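Side-chain contacts in UDP-N-acetylglucosamine 4,6-dehydratase (Vibrio fischeri, PDB 3PVZ), which probably acts as an NAD-binding lyase that removes water from UDP-N-acetylglucosamine: residues Glu54-Lys57 and Lys62-Val65; Gln151-Gly156 and Met187-Glu192; Gln216-Asn221 and Val275-Gln280; Gly241-Met246 and Asp338-Ile343; Gly362-Asp367 and Glu373-Leu378. All coordinates share one frame; numbering follows the deposited sequence. Where two conformers were deposited one is given.

Overall arrangement
Contacts 1 and 4 each set a helix against the large Rossmann-type sheet, are wholly buried and apolar, and touch each other where E54 and I55 meet the helix of G241-M246. Contact 2 joins the ends of helices 131-154 and 174-189 near the surface, where a lysine gives its methylenes and a glutamate a carboxylate oxygen. Contact 3 lies about 45 Å from contact 2, centre to centre, on the opposite side of the chain's centre; it is apolar, with salt bridges to the second subunit on the neighbouring turn. Contact 5 is a C-terminal helix pair, buried round one selenomethionine with the exposed E374 beside it; it packs on helix 131-154, which also supplies contact 2.

Contact 1 (Glu54-Lys57 and Lys62-Val65); sequences EIFK and KLHV
L63 sends one methyl, CD2, against the last turn of helix 46-56, where it is 4.0 Å from F56 CB and 4.1 Å from I55 CG2. The same methyl sits at the edge of the F56 ring, near the ring plane and 4.1 Å from F56 CD2. The leucine and phenylalanine side chains lie nearly perpendicular. For F56, chi1 of -169° turns the ring so that L63 CD2 meets its edge; CB is touched as well. I55 divides its two branches: CG2 turns to L63, whereas I55 CG1 packs on helix 237-250, 4.0 Å from L245 CD1. Outside this first shell, F91 meets the F56 ring edge-to-face, and F38 of the neighbouring strand touches both I55 and L63. The strand is fixed by backbone bonds from L63 to D90 and Q92 on one neighbour and from K62 and H64 to F38 on the other. On the far side of the strand K62 points away from the helix, and its NZ pairs with D110. The helix end has its own ionic link: K57 NZ reaches E54 OE2 at 2.8 Å from above the carboxylate plane, 36° out of it, while E54 OE1 pairs with R58. Strand 37-41, helix 46-56 and strand 62-66 form the first beta-alpha-beta unit of a Rossmann fold, whose ends carry the NAD-binding residues S46, I47 and D67.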
# COMPACT_ATOMS: atom_id res chain seq x y z
N GLU A 54 10.52 6.64 16.48
CA GLU A 54 11.10 7.74 17.23
C GLU A 54 10.21 8.26 18.32
O GLU A 54 10.69 8.66 19.36
CB GLU A 54 11.55 8.90 16.33
CG GLU A 54 12.70 8.56 15.45
CD GLU A 54 13.93 8.18 16.22
OE1 GLU A 54 14.41 9.03 16.99
OE2 GLU A 54 14.46 7.07 16.02
N ILE A 55 8.92 8.26 18.12
CA ILE A 55 7.98 8.72 19.12
C ILE A 55 7.84 7.64 20.20
O ILE A 55 7.99 7.90 21.40
CB ILE A 55 6.58 9.08 18.48
CG1 ILE A 55 6.74 10.18 17.45
CG2 ILE A 55 5.53 9.40 19.58
CD1 ILE A 55 5.39 10.63 16.70
N PHE A 56 7.57 6.42 19.77
CA PHE A 56 7.30 5.34 20.69
C PHE A 56 8.41 5.14 21.76
O PHE A 56 8.12 4.91 22.92
CB PHE A 56 7.11 4.04 19.91
CG PHE A 56 6.56 2.93 20.75
CD1 PHE A 56 7.40 2.17 21.51
CD2 PHE A 56 5.21 2.68 20.82
CE1 PHE A 56 6.91 1.16 22.31
CE2 PHE A 56 4.70 1.63 21.61
CZ PHE A 56 5.59 0.88 22.36
N LYS A 57 9.67 5.22 21.35
CA LYS A 57 10.80 4.94 22.24
C LYS A 57 10.96 6.04 23.29
O LYS A 57 11.69 5.86 24.27
CB LYS A 57 12.10 4.78 21.42
CG LYS A 57 12.61 6.02 20.72
CD LYS A 57 14.06 5.87 20.16
CE LYS A 57 14.10 5.31 18.76
NZ LYS A 57 15.49 5.45 18.08
N LYS A 62 0.05 9.26 24.16
CA LYS A 62 -0.92 8.80 23.17
C LYS A 62 -0.21 8.78 21.82
O LYS A 62 0.44 9.76 21.45
CB LYS A 62 -2.16 9.71 23.13
CG LYS A 62 -3.27 9.15 22.26
CD LYS A 62 -4.48 10.02 22.26
CE LYS A 62 -5.64 9.42 21.43
NZ LYS A 62 -6.71 10.46 21.31
N LEU A 63 -0.31 7.62 21.14
CA LEU A 63 0.19 7.43 19.82
C LEU A 63 -0.70 6.52 18.99
O LEU A 63 -0.80 5.31 19.21
CB LEU A 63 1.64 6.96 19.88
CG LEU A 63 2.28 6.44 18.58
CD1 LEU A 63 2.27 7.59 17.61
CD2 LEU A 63 3.69 5.83 18.75
N HIS A 64 -1.35 7.13 18.01
CA HIS A 64 -2.26 6.43 17.12
C HIS A 64 -1.69 6.44 15.73
O HIS A 64 -1.29 7.49 15.24
CB HIS A 64 -3.63 7.07 17.11
CG HIS A 64 -4.45 6.79 18.32
ND1 HIS A 64 -5.79 7.14 18.40
CD2 HIS A 64 -4.15 6.18 19.49
CE1 HIS A 64 -6.27 6.76 19.58
NE2 HIS A 64 -5.28 6.19 20.26
N VAL A 65 -1.58 5.24 15.13
CA VAL A 65 -1.03 5.06 13.79
C VAL A 65 -2.13 4.67 12.81
O VAL A 65 -2.91 3.78 13.08
CB VAL A 65 0.07 3.95 13.81
CG1 VAL A 65 0.86 3.97 12.53
CG2 VAL A 65 0.99 4.13 15.05

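Contact 2 (Gln151-Gly156 and Met187-Glu192); sequences QSIDAG and MRKSEE
Just behind K189, which meets I153 across this contact, S190 OG bonds to M187 O at 2.6 Å, with the hydroxyl tilted 32° from the carbonyl plane. That carbonyl also takes a weak bond from S190 N, 3.4 Å away, so hydroxyl and, weakly, amide of one residue share it. Across the contact I153 does the reaching, with its two branches going to different partners. The ethyl branch brings CD1 to 3.7 Å from K189 CD and 4.1 Å from K189 CE, the two chains lying nearly square to each other. K189 is bent at chi2 (-56°) and again at chi4 (-60°), which lays its methylenes before the isoleucine and leaves the ammonium for D146 of helix 131-154, its salt-bridge partner. The other branch, CG2, stands anti to the backbone N and comes 4.0 Å from E192 OE2; E192 itself is exposed. I153 also touches I193, and K189 touches I195 of strand 194-198. Helix 131-154 ends soon after I153 in a Schellman motif, where G156 has positive phi and G156 N bonds to I153 O at 3.0 Å. D154 OD1 stays 6.5 Å from E192 OE2, and these like charges probably repel mildly. One isoleucine thus takes lysine methylenes on its ethyl branch and, more loosely, a carboxylate oxygen on its methyl, while the lysine's charge is probably balanced by D146.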
# COMPACT_ATOMS: atom_id res chain seq x y z
N GLN A 151 -9.44 18.98 10.20
CA GLN A 151 -9.87 18.20 11.32
C GLN A 151 -8.95 18.43 12.52
O GLN A 151 -9.37 18.34 13.67
CB GLN A 151 -9.91 16.72 10.93
CG GLN A 151 -10.88 16.42 9.85
CD GLN A 151 -10.77 15.00 9.39
OE1 GLN A 151 -9.69 14.41 9.37
NE2 GLN A 151 -11.88 14.44 9.00
N SER A 152 -7.68 18.69 12.26
CA SER A 152 -6.75 19.00 13.33
C SER A 152 -7.04 20.40 13.96
O SER A 152 -6.98 20.54 15.20
CB SER A 152 -5.32 18.94 12.79
OG SER A 152 -5.00 17.63 12.32
N ILE A 153 -7.33 21.41 13.14
CA ILE A 153 -7.76 22.75 13.64
C ILE A 153 -9.01 22.60 14.49
O ILE A 153 -9.07 23.11 15.58
CB ILE A 153 -8.09 23.70 12.51
CG1 ILE A 153 -6.81 24.01 11.69
CG2 ILE A 153 -8.70 25.03 13.05
CD1 ILE A 153 -7.09 24.17 10.23
N ASP A 154 -9.98 21.84 14.01
CA ASP A 154 -11.26 21.65 14.71
C ASP A 154 -11.10 21.01 16.09
O ASP A 154 -11.87 21.28 17.00
CB ASP A 154 -12.25 20.83 13.85
CG ASP A 154 -12.68 21.58 12.56
OD1 ASP A 154 -12.43 22.81 12.43
OD2 ASP A 154 -13.27 20.93 11.67
N ALA A 155 -10.08 20.17 16.25
CA ALA A 155 -9.88 19.50 17.53
C ALA A 155 -8.90 20.27 18.41
O ALA A 155 -8.56 19.80 19.48
CB ALA A 155 -9.38 18.05 17.30
N GLY A 156 -8.42 21.43 17.95
CA GLY A 156 -7.42 22.17 18.74
C GLY A 156 -6.00 21.58 18.80
O GLY A 156 -5.27 21.90 19.73
N MSE A 187 -0.23 26.47 2.87
CA MSE A 187 0.01 27.85 3.21
C MSE A 187 -1.29 28.47 3.70
O MSE A 187 -1.24 29.25 4.63
CB MSE A 187 0.62 28.65 2.05
CG MSE A 187 2.09 28.38 1.73
SE MSE A 187 3.37 28.23 3.25
CE MSE A 187 3.37 26.26 3.47
N ARG A 188 -2.44 28.15 3.11
CA ARG A 188 -3.70 28.72 3.57
C ARG A 188 -4.00 28.25 4.97
O ARG A 188 -4.40 29.05 5.82
CB ARG A 188 -4.88 28.36 2.68
CG ARG A 188 -6.20 28.83 3.23
CD ARG A 188 -7.31 28.85 2.16
NE ARG A 188 -7.72 27.49 1.80
CZ ARG A 188 -8.66 27.21 0.92
NH1 ARG A 188 -8.96 25.95 0.66
NH2 ARG A 188 -9.30 28.19 0.26
N LYS A 189 -3.84 26.95 5.19
CA LYS A 189 -4.08 26.36 6.53
C LYS A 189 -3.13 26.83 7.62
O LYS A 189 -3.48 26.80 8.80
CB LYS A 189 -4.01 24.84 6.46
CG LYS A 189 -5.26 24.19 5.83
CD LYS A 189 -6.53 24.62 6.58
CE LYS A 189 -7.77 23.85 6.15
NZ LYS A 189 -8.08 24.01 4.73
N SER A 190 -1.93 27.23 7.23
CA SER A 190 -0.96 27.75 8.17
C SER A 190 -1.31 29.13 8.73
O SER A 190 -0.68 29.55 9.67
CB SER A 190 0.42 27.82 7.55
OG SER A 190 0.49 28.80 6.57
N GLU A 191 -2.30 29.81 8.16
CA GLU A 191 -2.90 31.00 8.79
C GLU A 191 -3.81 30.64 9.99
O GLU A 191 -4.28 31.54 10.65
CB GLU A 191 -3.72 31.81 7.76
CG GLU A 191 -2.83 32.40 6.66
CD GLU A 191 -3.58 32.98 5.47
OE1 GLU A 191 -4.77 32.69 5.30
OE2 GLU A 191 -2.95 33.72 4.67
N GLU A 192 -4.06 29.34 10.24
CA GLU A 192 -4.90 28.91 11.36
C GLU A 192 -4.26 27.92 12.32
O GLU A 192 -4.76 27.77 13.40
CB GLU A 192 -6.17 28.24 10.87
CG GLU A 192 -7.09 29.21 10.16
CD GLU A 192 -8.32 28.53 9.69
OE1 GLU A 192 -8.35 28.34 8.48
OE2 GLU A 192 -9.19 28.15 10.52

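Contact 3 (Gln216-Asn221 and Val275-Gln280); sequences QRIQKN and VKYLKQ
I218 points between two neighbours on helix 270-280 and touches each with a different atom. Its CD1 meets L278 CD2 at 3.6 Å, the closer of the two approaches, with the side chains inclined to one another. Its CG1 lies 4.1 Å from Y277 CE2, oblique to the ring, and here the two chains lie alongside, pointing opposite ways. With chi1 at 174° the Y277 ring reaches out past the isoleucine, whereas L278 touches through CD2. I218 is folded at both torsions (chi1 -65°, chi2 -57°), which places CG1 beside the ring and CD1 beside the leucine. Helix 210-219 ends directly behind it, with K220 N bonded to Q216 O at 2.9 Å. The opposite flank of that end belongs to the dimer: K220 NZ forms salt bridges with E75 and D79 of the second subunit, and R217 NH2 with its E75. W307 of strand 306-312 touches both I218 and L278, so both helices lie on the small parallel sheet of strands 224-227, 306-312 and 284-287, while L10 of helix 7-10 packs on Y277.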
# COMPACT_ATOMS: atom_id res chain seq x y z
N GLN A 216 14.54 -7.52 -3.00
CA GLN A 216 13.57 -8.40 -3.61
C GLN A 216 14.25 -9.25 -4.64
O GLN A 216 14.09 -10.47 -4.66
CB GLN A 216 12.42 -7.59 -4.22
CG GLN A 216 11.63 -6.82 -3.20
CD GLN A 216 10.83 -7.72 -2.28
OE1 GLN A 216 11.17 -7.87 -1.12
NE2 GLN A 216 9.76 -8.33 -2.80
N ARG A 217 15.07 -8.60 -5.47
CA ARG A 217 15.83 -9.32 -6.47
C ARG A 217 16.67 -10.42 -5.82
O ARG A 217 16.66 -11.55 -6.27
CB ARG A 217 16.72 -8.38 -7.30
CG ARG A 217 16.01 -7.24 -8.04
CD ARG A 217 15.17 -7.64 -9.21
NE ARG A 217 13.98 -8.42 -8.89
CZ ARG A 217 12.90 -7.97 -8.22
NH1 ARG A 217 12.82 -6.74 -7.73
NH2 ARG A 217 11.89 -8.80 -8.05
N ILE A 218 17.37 -10.10 -4.74
CA ILE A 218 18.19 -11.11 -4.08
C ILE A 218 17.34 -12.26 -3.57
O ILE A 218 17.71 -13.43 -3.69
CB ILE A 218 19.00 -10.56 -2.87
CG1 ILE A 218 20.04 -9.53 -3.32
CG2 ILE A 218 19.72 -11.71 -2.15
CD1 ILE A 218 21.03 -10.08 -4.35
N GLN A 219 16.20 -11.92 -2.99
CA GLN A 219 15.29 -12.90 -2.42
C GLN A 219 14.66 -13.84 -3.48
O GLN A 219 14.31 -14.99 -3.18
CB GLN A 219 14.19 -12.14 -1.68
CG GLN A 219 13.53 -12.85 -0.56
CD GLN A 219 12.54 -11.92 0.14
OE1 GLN A 219 12.95 -10.96 0.82
NE2 GLN A 219 11.24 -12.17 -0.05
N LYS A 220 14.51 -13.33 -4.71
CA LYS A 220 13.83 -14.07 -5.77
C LYS A 220 14.80 -14.60 -6.82
O LYS A 220 14.40 -14.92 -7.93
CB LYS A 220 12.77 -13.16 -6.43
CG LYS A 220 11.70 -12.69 -5.45
CD LYS A 220 10.67 -11.79 -6.09
CE LYS A 220 9.58 -11.38 -5.05
NZ LYS A 220 8.46 -10.52 -5.61
N ASN A 221 16.08 -14.70 -6.47
CA ASN A 221 17.12 -15.15 -7.37
C ASN A 221 17.08 -14.50 -8.76
O ASN A 221 17.29 -15.17 -9.79
CB ASN A 221 17.09 -16.69 -7.43
CG ASN A 221 17.84 -17.33 -6.25
OD1 ASN A 221 17.22 -17.80 -5.29
ND2 ASN A 221 19.18 -17.32 -6.32
N VAL A 275 26.79 -2.84 -5.80
CA VAL A 275 28.05 -3.55 -5.61
C VAL A 275 28.39 -3.67 -4.11
O VAL A 275 28.59 -4.78 -3.62
CB VAL A 275 29.18 -2.87 -6.37
CG1 VAL A 275 30.46 -3.61 -6.16
CG2 VAL A 275 28.83 -2.80 -7.85
N LYS A 276 28.38 -2.55 -3.37
CA LYS A 276 28.65 -2.61 -1.93
C LYS A 276 27.76 -3.61 -1.22
O LYS A 276 28.21 -4.31 -0.30
CB LYS A 276 28.45 -1.25 -1.26
CG LYS A 276 29.64 -0.34 -1.41
CD LYS A 276 29.25 1.15 -1.28
CE LYS A 276 30.25 2.09 -2.00
NZ LYS A 276 31.49 2.38 -1.22
N TYR A 277 26.51 -3.65 -1.65
CA TYR A 277 25.48 -4.43 -1.01
C TYR A 277 25.65 -5.93 -1.31
O TYR A 277 25.52 -6.75 -0.40
CB TYR A 277 24.14 -3.89 -1.48
CG TYR A 277 22.94 -4.67 -1.04
CD1 TYR A 277 22.66 -4.87 0.30
CD2 TYR A 277 22.07 -5.20 -1.97
CE1 TYR A 277 21.55 -5.58 0.70
CE2 TYR A 277 20.98 -5.90 -1.59
CZ TYR A 277 20.72 -6.09 -0.26
OH TYR A 277 19.61 -6.81 0.06
N LEU A 278 25.98 -6.26 -2.55
CA LEU A 278 26.31 -7.64 -2.93
C LEU A 278 27.55 -8.15 -2.21
O LEU A 278 27.59 -9.28 -1.79
CB LEU A 278 26.52 -7.75 -4.43
CG LEU A 278 25.25 -7.60 -5.26
CD1 LEU A 278 25.55 -7.48 -6.75
CD2 LEU A 278 24.34 -8.77 -4.99
N LYS A 279 28.57 -7.31 -2.04
CA LYS A 279 29.78 -7.73 -1.31
C LYS A 279 29.49 -7.95 0.16
O LYS A 279 30.01 -8.89 0.76
CB LYS A 279 30.90 -6.70 -1.45
CG LYS A 279 31.32 -6.49 -2.89
CD LYS A 279 32.76 -6.02 -2.96
CE LYS A 279 33.19 -5.71 -4.38
NZ LYS A 279 34.38 -4.82 -4.32
N GLN A 280 28.65 -7.10 0.74
CA GLN A 280 28.24 -7.26 2.14
C GLN A 280 27.44 -8.58 2.31
O GLN A 280 27.46 -9.17 3.38
CB GLN A 280 27.48 -6.02 2.65
CG GLN A 280 27.98 -5.48 4.01
CD GLN A 280 27.45 -4.07 4.36
OE1 GLN A 280 28.18 -3.07 4.27
NE2 GLN A 280 26.18 -4.00 4.77

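Contact 4 (Gly241-Met246 and Asp338-Ile343); sequences GELCLM and DNLGII
L340 is the residue of 338-343 that reaches helix 237-250, and the two residues before it are bonded to D21 and K260. D338 N bonds to D21 OD1 and N339 N to D21 OD2, and D338 O accepts from K260 NZ. L340 then opens the strand and points at the helix, its two methyls taking separate partners. CD2 lies 3.3 Å from L243 CD1, tighter than ordinary van der Waals contact, so the exact spacing is doubtful although the meeting is clear; these two leucines run side by side with their ends pointing opposite ways. CD1 nestles into M246, a selenomethionine, at 3.9 Å from M246 CB and 4.0 Å from M246 CE. M246 is bent at both chi2 (-65°) and chi3 (-61°), and the bends bring CE back to L340 CD1, beside CB and CG. In L243, chi1 of -178° carries CD1 toward the strand. After L340 the chain runs on as strand: G341 bonds through its backbone to F258, I342 packs on F257, which L243 also touches, and I343 leans on F258. F18 and D21 touch L340, and I22 touches M246. The L243 side chain is about 4 Å from a thiocyanate ion, probably from the crystallisation liquor, and about 9 Å from NAD. Between these segments the contact is purely apolar, consistent with hydrophobic burial of a helix against the sheet close to the coenzyme.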
# COMPACT_ATOMS: atom_id res chain seq x y z
N GLY A 241 13.25 9.49 10.30
CA GLY A 241 12.36 9.56 11.44
C GLY A 241 12.78 10.64 12.39
O GLY A 241 11.93 11.34 12.94
N GLU A 242 14.08 10.80 12.57
CA GLU A 242 14.58 11.83 13.49
C GLU A 242 14.30 13.24 12.97
O GLU A 242 13.95 14.11 13.74
CB GLU A 242 16.05 11.61 13.77
CG GLU A 242 16.31 10.47 14.73
CD GLU A 242 17.81 10.12 14.89
OE1 GLU A 242 18.62 10.39 13.97
OE2 GLU A 242 18.16 9.53 15.94
N LEU A 243 14.46 13.42 11.67
CA LEU A 243 14.17 14.68 11.04
C LEU A 243 12.68 15.04 11.13
O LEU A 243 12.38 16.16 11.46
CB LEU A 243 14.62 14.64 9.58
CG LEU A 243 14.45 15.89 8.74
CD1 LEU A 243 15.36 16.96 9.25
CD2 LEU A 243 14.82 15.59 7.27
N CYS A 244 11.77 14.09 10.82
CA CYS A 244 10.32 14.30 11.07
C CYS A 244 10.01 14.81 12.49
O CYS A 244 9.24 15.74 12.66
CB CYS A 244 9.54 13.00 10.85
SG CYS A 244 9.45 12.52 9.12
N LEU A 245 10.59 14.16 13.50
CA LEU A 245 10.26 14.44 14.89
C LEU A 245 10.80 15.82 15.30
O LEU A 245 10.15 16.52 16.06
CB LEU A 245 10.83 13.39 15.82
CG LEU A 245 10.54 13.49 17.35
CD1 LEU A 245 9.12 13.36 17.69
CD2 LEU A 245 11.31 12.44 18.12
N MSE A 246 11.98 16.18 14.81
CA MSE A 246 12.59 17.47 15.12
C MSE A 246 11.76 18.58 14.50
O MSE A 246 11.49 19.56 15.16
CB MSE A 246 14.02 17.55 14.60
CG MSE A 246 15.03 16.69 15.32
SE MSE A 246 15.33 17.21 17.14
CE MSE A 246 15.97 19.01 16.85
N ASP A 338 23.05 22.42 14.49
CA ASP A 338 24.33 22.04 13.91
C ASP A 338 24.18 21.22 12.64
O ASP A 338 24.86 21.50 11.65
CB ASP A 338 25.19 21.28 14.94
CG ASP A 338 25.80 22.22 16.00
OD1 ASP A 338 25.66 23.47 15.88
OD2 ASP A 338 26.43 21.71 16.96
N ASN A 339 23.28 20.23 12.67
CA ASN A 339 23.12 19.23 11.58
C ASN A 339 21.91 19.48 10.67
O ASN A 339 21.83 18.93 9.59
CB ASN A 339 22.98 17.82 12.17
CG ASN A 339 23.97 17.54 13.34
OD1 ASN A 339 23.56 17.13 14.46
ND2 ASN A 339 25.28 17.70 13.06
N LEU A 340 20.98 20.33 11.12
CA LEU A 340 19.70 20.55 10.47
C LEU A 340 19.58 21.96 9.99
O LEU A 340 19.82 22.92 10.72
CB LEU A 340 18.54 20.31 11.44
CG LEU A 340 18.38 18.93 12.02
CD1 LEU A 340 17.29 18.96 13.05
CD2 LEU A 340 18.05 17.87 10.95
N GLY A 341 19.15 22.10 8.75
CA GLY A 341 18.90 23.43 8.18
C GLY A 341 17.40 23.70 8.16
O GLY A 341 16.59 22.77 8.02
N ILE A 342 17.04 24.98 8.25
CA ILE A 342 15.67 25.43 8.22
C ILE A 342 15.47 26.44 7.08
O ILE A 342 16.19 27.46 6.98
CB ILE A 342 15.29 26.07 9.53
CG1 ILE A 342 15.63 25.16 10.70
CG2 ILE A 342 13.82 26.41 9.55
CD1 ILE A 342 15.15 25.70 12.03
N ILE A 343 14.51 26.15 6.21
CA ILE A 343 14.02 27.14 5.27
C ILE A 343 12.80 27.74 5.90
O ILE A 343 11.92 27.04 6.42
CB ILE A 343 13.60 26.55 3.92
CG1 ILE A 343 14.77 25.83 3.24
CG2 ILE A 343 13.07 27.67 2.96
CD1 ILE A 343 14.34 25.04 2.02

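Contact 5 (Gly362-Asp367 and Glu373-Leu378); sequences GQMKTD and EEIVQL
Helices 362-367 and 373-378 run antiparallel, at 167° with axes 12.2 Å apart, and M364, a selenomethionine, fills the gap between them. Three of its atoms meet three residues in turn. CG lies under the carboxylate of E374, 3.7 Å from E374 OE2, SE is 4.0 Å from I375 CG1, and the terminal CE is 3.8 Å from L378 CD2. The chain runs straight at chi2 and bends only at chi3, which swings the methyl along the second helix toward L378. E374 comes from the opposite direction with its chain extended, so that a polar end lies over the methionine's inner methylene. I375 and L378 are inclined to M364 and bury it; on the outer sides I375 packs on L134 and I138 of helix 131-154, and L378 on F357 and I361. W370 of the turn touches both M364 and I375. Within 362-367, Q363 NE2 bonds to D367 OD1 at 2.9 Å, almost straight at 168°. D367 OD1 lies in the Q363 amide plane, and the donor meets it on the syn side, 29° out of the carboxylate plane. T366 OG1 and T366 N reach G362 O from opposite faces. K365 pairs with D139, tying the helix to helix 131-154. D367 OD2 and E374 OE2 stay 5.7 Å apart, like charges that would probably disfavour closer approach here. Between these segments M364 makes all the contacts: apolar at SE and CE, and against a carboxylate at CG.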
# COMPACT_ATOMS: atom_id res chain seq x y z
N GLY A 362 -13.77 18.69 -8.36
CA GLY A 362 -15.10 18.22 -7.93
C GLY A 362 -16.02 17.88 -9.13
O GLY A 362 -16.72 16.88 -9.09
N GLN A 363 -15.97 18.71 -10.18
CA GLN A 363 -16.80 18.53 -11.37
C GLN A 363 -16.31 17.38 -12.23
O GLN A 363 -17.10 16.70 -12.86
CB GLN A 363 -16.90 19.82 -12.22
CG GLN A 363 -18.03 19.78 -13.32
CD GLN A 363 -19.48 19.81 -12.74
OE1 GLN A 363 -19.85 20.74 -12.01
NE2 GLN A 363 -20.29 18.79 -13.07
N MSE A 364 -15.01 17.16 -12.31
CA MSE A 364 -14.54 15.96 -12.97
C MSE A 364 -15.11 14.74 -12.24
O MSE A 364 -15.56 13.80 -12.87
CB MSE A 364 -13.02 15.91 -12.99
CG MSE A 364 -12.37 16.87 -13.97
SE MSE A 364 -10.42 16.73 -13.87
CE MSE A 364 -10.02 18.65 -13.74
N LYS A 365 -15.11 14.76 -10.92
CA LYS A 365 -15.64 13.64 -10.14
C LYS A 365 -17.15 13.44 -10.30
O LYS A 365 -17.65 12.34 -10.18
CB LYS A 365 -15.31 13.80 -8.68
CG LYS A 365 -13.83 13.58 -8.36
CD LYS A 365 -13.60 13.81 -6.93
CE LYS A 365 -12.12 13.82 -6.58
NZ LYS A 365 -11.89 13.90 -5.08
N THR A 366 -17.86 14.53 -10.55
CA THR A 366 -19.30 14.50 -10.71
C THR A 366 -19.61 13.90 -12.05
O THR A 366 -20.48 13.04 -12.16
CB THR A 366 -19.90 15.90 -10.60
OG1 THR A 366 -19.81 16.34 -9.24
CG2 THR A 366 -21.38 15.93 -11.05
N ASP A 367 -18.86 14.32 -13.07
CA ASP A 367 -19.04 13.83 -14.42
C ASP A 367 -18.67 12.35 -14.57
O ASP A 367 -19.04 11.71 -15.57
CB ASP A 367 -18.23 14.69 -15.40
CG ASP A 367 -18.62 16.18 -15.36
OD1 ASP A 367 -19.69 16.50 -14.81
OD2 ASP A 367 -17.84 17.02 -15.85
N GLU A 373 -5.23 14.98 -19.82
CA GLU A 373 -4.86 16.29 -20.32
C GLU A 373 -5.71 17.40 -19.74
O GLU A 373 -5.28 18.53 -19.66
CB GLU A 373 -4.90 16.28 -21.86
CG GLU A 373 -3.69 15.54 -22.48
CD GLU A 373 -2.36 16.30 -22.30
OE1 GLU A 373 -2.28 17.46 -22.80
OE2 GLU A 373 -1.42 15.76 -21.65
N GLU A 374 -6.93 17.08 -19.32
CA GLU A 374 -7.74 18.02 -18.56
C GLU A 374 -7.08 18.39 -17.22
O GLU A 374 -7.10 19.55 -16.80
CB GLU A 374 -9.09 17.37 -18.28
CG GLU A 374 -10.25 18.31 -18.15
CD GLU A 374 -11.52 17.57 -17.83
OE1 GLU A 374 -11.54 16.33 -17.99
OE2 GLU A 374 -12.48 18.24 -17.38
N ILE A 375 -6.50 17.39 -16.55
CA ILE A 375 -5.83 17.63 -15.27
C ILE A 375 -4.55 18.45 -15.49
O ILE A 375 -4.33 19.45 -14.80
CB ILE A 375 -5.48 16.31 -14.51
CG1 ILE A 375 -6.71 15.40 -14.37
CG2 ILE A 375 -4.91 16.63 -13.12
CD1 ILE A 375 -6.52 14.24 -13.44
N VAL A 376 -3.76 18.05 -16.49
CA VAL A 376 -2.55 18.80 -16.88
C VAL A 376 -2.88 20.25 -17.16
O VAL A 376 -2.16 21.14 -16.72
CB VAL A 376 -1.85 18.21 -18.11
CG1 VAL A 376 -0.70 19.12 -18.55
CG2 VAL A 376 -1.32 16.80 -17.81
N GLN A 377 -3.98 20.50 -17.85
CA GLN A 377 -4.37 21.88 -18.15
C GLN A 377 -4.71 22.67 -16.89
O GLN A 377 -4.36 23.83 -16.76
CB GLN A 377 -5.54 21.91 -19.12
CG GLN A 377 -5.15 21.54 -20.53
CD GLN A 377 -4.07 22.46 -21.11
OE1 GLN A 377 -4.21 23.69 -21.10
NE2 GLN A 377 -2.98 21.86 -21.60
N LEU A 378 -5.41 22.03 -15.97
CA LEU A 378 -5.66 22.65 -14.69
C LEU A 378 -4.33 22.90 -13.94
O LEU A 378 -4.13 23.96 -13.38
CB LEU A 378 -6.60 21.77 -13.88
CG LEU A 378 -6.89 22.14 -12.44
CD1 LEU A 378 -7.62 23.47 -12.40
CD2 LEU A 378 -7.72 21.00 -11.87